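Side-chain contacts in diaminopimelate decarboxylase (Helicobacter pylori, PDB 2QGH), which catalyses the pyridoxal-5'-phosphate-dependent decarboxylation of meso-diaminopimelate to L-lysine, the last step of bacterial lysine biosynthesis: residues Asp315-Arg318 with Pro319-His323; Cys278-Gly281 with Arg282-Ala286. One frame throughout, in Å; residues are numbered along the deposited sequence.

Interaction 1: Asp315-Arg318 with Pro319-His323; sequences DFLR and PSLYH. With LYS (lysine), chain C.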
# COMPACT_ATOMS: atom_id res chain seq x y z
N ASP A 315 1.65 6.42 4.07
CA ASP A 315 1.62 6.23 5.53
C ASP A 315 0.28 5.68 6.00
O ASP A 315 0.21 4.91 6.95
CB ASP A 315 1.85 7.55 6.27
CG ASP A 315 3.09 8.28 5.82
OD1 ASP A 315 4.20 7.71 5.90
OD2 ASP A 315 2.95 9.45 5.38
N PHE A 316 -0.79 6.11 5.34
CA PHE A 316 -2.13 5.69 5.73
C PHE A 316 -2.91 5.40 4.46
O PHE A 316 -3.36 6.32 3.77
CB PHE A 316 -2.79 6.80 6.55
CG PHE A 316 -4.14 6.44 7.08
CD1 PHE A 316 -4.31 5.29 7.85
CD2 PHE A 316 -5.24 7.25 6.82
CE1 PHE A 316 -5.57 4.94 8.35
CE2 PHE A 316 -6.51 6.91 7.31
CZ PHE A 316 -6.67 5.76 8.08
N LEU A 317 -3.09 4.12 4.19
CA LEU A 317 -3.75 3.63 2.99
C LEU A 317 -5.28 3.48 3.01
O LEU A 317 -5.90 3.41 1.94
CB LEU A 317 -3.12 2.28 2.63
CG LEU A 317 -3.33 1.68 1.24
CD1 LEU A 317 -2.76 2.64 0.18
CD2 LEU A 317 -2.64 0.32 1.16
N ARG A 318 -5.89 3.44 4.19
CA ARG A 318 -7.33 3.21 4.28
C ARG A 318 -8.26 4.07 3.41
O ARG A 318 -9.13 3.53 2.71
CB ARG A 318 -7.79 3.27 5.75
CG ARG A 318 -7.12 2.22 6.65
CD ARG A 318 -8.06 1.71 7.74
NE ARG A 318 -9.09 0.83 7.19
CZ ARG A 318 -10.40 1.03 7.29
NH1 ARG A 318 -10.87 2.09 7.94
NH2 ARG A 318 -11.24 0.17 6.74
N PRO A 319 -8.10 5.40 3.43
CA PRO A 319 -8.98 6.25 2.61
C PRO A 319 -9.03 5.87 1.13
O PRO A 319 -10.11 5.72 0.56
CB PRO A 319 -8.41 7.65 2.83
CG PRO A 319 -7.85 7.57 4.20
CD PRO A 319 -7.15 6.23 4.18
N SER A 320 -7.87 5.70 0.52
CA SER A 320 -7.83 5.36 -0.91
C SER A 320 -8.24 3.91 -1.21
O SER A 320 -8.98 3.65 -2.16
CB SER A 320 -6.42 5.64 -1.46
OG SER A 320 -5.41 5.10 -0.62
N LEU A 321 -7.78 2.98 -0.39
CA LEU A 321 -8.10 1.56 -0.59
C LEU A 321 -9.55 1.20 -0.31
O LEU A 321 -10.14 0.39 -1.02
CB LEU A 321 -7.21 0.68 0.30
CG LEU A 321 -6.36 -0.42 -0.34
CD1 LEU A 321 -6.05 -1.44 0.74
CD2 LEU A 321 -7.07 -1.10 -1.50
N TYR A 322 -10.14 1.79 0.73
CA TYR A 322 -11.51 1.44 1.08
C TYR A 322 -12.47 2.62 1.11
O TYR A 322 -13.63 2.46 1.49
CB TYR A 322 -11.53 0.77 2.45
CG TYR A 322 -10.45 -0.27 2.63
CD1 TYR A 322 -10.55 -1.52 2.02
CD2 TYR A 322 -9.31 0.01 3.37
CE1 TYR A 322 -9.54 -2.47 2.16
CE2 TYR A 322 -8.29 -0.92 3.52
CZ TYR A 322 -8.42 -2.16 2.91
OH TYR A 322 -7.41 -3.08 3.05
N HIS A 323 -12.01 3.80 0.69
CA HIS A 323 -12.85 4.99 0.72
C HIS A 323 -13.26 5.24 2.17
O HIS A 323 -14.36 5.71 2.45
CB HIS A 323 -14.10 4.82 -0.14
CG HIS A 323 -13.82 4.73 -1.61
ND1 HIS A 323 -13.27 3.61 -2.19
CD2 HIS A 323 -14.00 5.63 -2.60
CE1 HIS A 323 -13.12 3.83 -3.49
NE2 HIS A 323 -13.56 5.04 -3.76
N LYS C . -7.09 -4.03 5.88
CA LYS C . -8.56 -3.88 6.08
C LYS C . -8.89 -2.48 6.59
O LYS C . -7.99 -1.62 6.52
CB LYS C . -9.06 -4.94 7.08
CG LYS C . -8.92 -6.36 6.56
CD LYS C . -9.06 -7.40 7.66
CE LYS C . -8.94 -8.81 7.07
NZ LYS C . -8.89 -9.92 8.07
OXT LYS C . -10.04 -2.24 7.04
O HOH W 1 -5.16 6.61 1.33

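Interaction 2: Cys278-Gly281 with Arg282-Ala286; sequences CEPG and RSIVA. With PLP (pyridoxal-5'-phosphate), chain B; LYS (lysine), chain C.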
# COMPACT_ATOMS: atom_id res chain seq x y z
N CYS A 278 -11.92 -15.78 20.04
CA CYS A 278 -12.22 -14.57 19.29
C CYS A 278 -10.90 -14.06 18.74
O CYS A 278 -9.87 -14.12 19.41
CB CYS A 278 -12.86 -13.51 20.19
SG CYS A 278 -14.45 -13.96 20.93
N GLU A 279 -10.93 -13.55 17.52
CA GLU A 279 -9.74 -13.02 16.88
C GLU A 279 -9.89 -11.52 16.58
O GLU A 279 -9.74 -11.08 15.44
CB GLU A 279 -9.47 -13.81 15.60
CG GLU A 279 -9.47 -15.32 15.82
CD GLU A 279 -9.25 -16.10 14.55
OE1 GLU A 279 -9.72 -15.64 13.48
OE2 GLU A 279 -8.64 -17.18 14.61
N PRO A 280 -10.19 -10.71 17.61
CA PRO A 280 -10.35 -9.27 17.41
C PRO A 280 -9.05 -8.57 17.00
O PRO A 280 -7.98 -8.87 17.52
CB PRO A 280 -10.84 -8.79 18.78
CG PRO A 280 -10.07 -9.67 19.70
CD PRO A 280 -10.22 -11.04 19.05
N GLY A 281 -9.17 -7.64 16.06
CA GLY A 281 -8.01 -6.90 15.60
C GLY A 281 -8.26 -5.41 15.70
O GLY A 281 -7.73 -4.74 16.60
N ARG A 282 -9.07 -4.89 14.79
CA ARG A 282 -9.42 -3.48 14.73
C ARG A 282 -9.93 -2.94 16.07
O ARG A 282 -9.40 -1.96 16.60
CB ARG A 282 -10.49 -3.27 13.66
CG ARG A 282 -10.64 -1.83 13.18
CD ARG A 282 -11.93 -1.68 12.39
NE ARG A 282 -11.98 -2.55 11.22
CZ ARG A 282 -11.31 -2.34 10.09
NH1 ARG A 282 -10.53 -1.27 9.96
NH2 ARG A 282 -11.40 -3.22 9.10
N SER A 283 -10.97 -3.58 16.60
CA SER A 283 -11.57 -3.16 17.87
C SER A 283 -10.62 -3.17 19.07
O SER A 283 -10.96 -2.69 20.15
CB SER A 283 -12.80 -4.02 18.18
OG SER A 283 -12.50 -5.41 18.13
N ILE A 284 -9.42 -3.70 18.88
CA ILE A 284 -8.45 -3.73 19.97
C ILE A 284 -7.51 -2.52 19.89
O ILE A 284 -7.20 -1.90 20.90
CB ILE A 284 -7.56 -5.00 19.94
CG1 ILE A 284 -8.41 -6.26 20.14
CG2 ILE A 284 -6.47 -4.90 21.01
CD1 ILE A 284 -8.99 -6.43 21.54
N VAL A 285 -7.07 -2.19 18.67
CA VAL A 285 -6.11 -1.11 18.49
C VAL A 285 -6.53 0.15 17.74
O VAL A 285 -5.88 1.18 17.88
CB VAL A 285 -4.82 -1.64 17.80
CG1 VAL A 285 -4.13 -2.64 18.67
CG2 VAL A 285 -5.18 -2.27 16.46
N ALA A 286 -7.58 0.08 16.94
CA ALA A 286 -8.00 1.25 16.18
C ALA A 286 -7.92 2.57 16.95
O ALA A 286 -7.04 3.40 16.69
CB ALA A 286 -9.41 1.05 15.64
N1 PLP B . -9.36 -13.23 12.00
C2 PLP B . -9.23 -13.48 10.62
C2A PLP B . -9.10 -14.87 10.13
C3 PLP B . -9.20 -12.35 9.72
O3 PLP B . -9.06 -12.54 8.36
C4 PLP B . -9.31 -11.05 10.20
C4A PLP B . -9.53 -10.00 9.17
C5 PLP B . -9.42 -10.80 11.58
C6 PLP B . -9.47 -11.92 12.50
C5A PLP B . -9.30 -9.50 12.24
O4P PLP B . -10.53 -8.82 12.15
P PLP B . -10.71 -7.47 12.70
O1P PLP B . -9.52 -6.47 12.66
O2P PLP B . -11.15 -7.76 14.20
O3P PLP B . -11.88 -6.83 11.85
N LYS C . -7.09 -4.03 5.88
CA LYS C . -8.56 -3.88 6.08
C LYS C . -8.89 -2.48 6.59
O LYS C . -7.99 -1.62 6.52
CB LYS C . -9.06 -4.94 7.08
CG LYS C . -8.92 -6.36 6.56
CD LYS C . -9.06 -7.40 7.66
CE LYS C . -8.94 -8.81 7.07
NZ LYS C . -8.89 -9.92 8.07
OXT LYS C . -10.04 -2.24 7.04

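Interaction 1: Asp315-Arg318 with Pro319-His323
Phe316 meets Pro319 where the loop after strand 306-309 turns into the short helix 318-322, a single-turn element at the subunit interface. The Phe316 CG lies anti to the backbone N (chi1 -176°), which sets the ring beside the residue's own carbonyl carbon, on the side of Pro319 ahead in the chain. Phe316 CE2 comes within 3.3 Å of Pro319 CD, and the two side chains cross at about a right angle. His326 packs edge-to-face with the same phenyl ring. Next to it, Leu317 and Leu321, four residues apart, form the other apolar pair, with Leu317 CD2 3.9 Å from Leu321 CD1. This side is buried against the second subunit: Leu317 packs on Leu317 of that subunit and Leu321 on its Met313.

Two backbone bonds set the turn. Leu321 N donates to Leu317 O at 3.0 Å, and Tyr322 N to Arg318 O at 2.8 Å. A water donates to Phe316 O and lies close to Ser320 OG, so it bridges the loop and the helix. The looser side is at the helix end, where His323 takes a positive phi and is exposed.

Arg318 and Tyr322, one turn apart, both face the bound lysine. The arginine chain bends at chi2 and chi3 to bring its guanidinium to the lysine carboxylate. Arg318 NE donates to LYS O at 2.8 Å, while the bond from Arg318 NH2 to LYS OXT is weak. NH1 goes to His326 instead. LYS OXT lies above one face of the Tyr322 ring, toward its rim, and Leu321 CB above the opposite face, also toward the rim. The phenol oxygen is also bonded to Glu350 of the second subunit, and LYS N donates to Tyr322 OH at 3.0 Å.

Interaction 2: Cys278-Gly281 with Arg282-Ala286
Pro280 lays CB and CG of its ring against Ile284, with CB 3.8 Å from Ile284 CG1. Ile284 CG1 lies anti to its own carbonyl carbon (chi1 -63°), which turns this branch back to the proline. Ser283 OG also touches Pro280 CB, but its polar partner is Tyr50 of helix 40-52. Gly281 is the N-cap. Gly281 O accepts Ile284 N at 3.0 Å, and a weaker bond from Val285 N. The backbone here faces the cofactor phosphate: Gly281 N donates to PLP O2P and Arg282 N to PLP O1P, each at 2.7 Å. The Arg282 chain bends at chi3 and meets the bound lysine at the guanidinium edge. Arg282 NH2 donates to LYS OXT at 2.7 Å, the Arg282 NH1 bond is weak, and Ser208 and Tyr250 hold the same two nitrogens. At the far end of the cofactor, Glu279 OE1 lies 2.9 Å from PLP N1, as in related decarboxylases of this fold. Glycine N-cap, short helix and phosphate together form a phosphate-binding site at the C-terminal end of a barrel strand in an alpha/beta barrel.

In the fold
Along the chain, interaction 2 comes first and is complete before interaction 1 opens. The two are in series and neither nest nor cross. Interaction 2 closes the turn after strand 275-278, the last strand of the eight-stranded parallel barrel, and leads into helix 282-285. The chain then enters strand 289-299 of the mixed sheet. Interaction 1 follows strand 306-309 of that sheet and turns the loop into helix 318-322 beside the second subunit. Their centres are 18 Å apart, yet Arg318 CZ packs 3.5 Å from Arg282 NH1. Both arginines reach one lysine carboxylate, so barrel and mixed sheet meet at the active site.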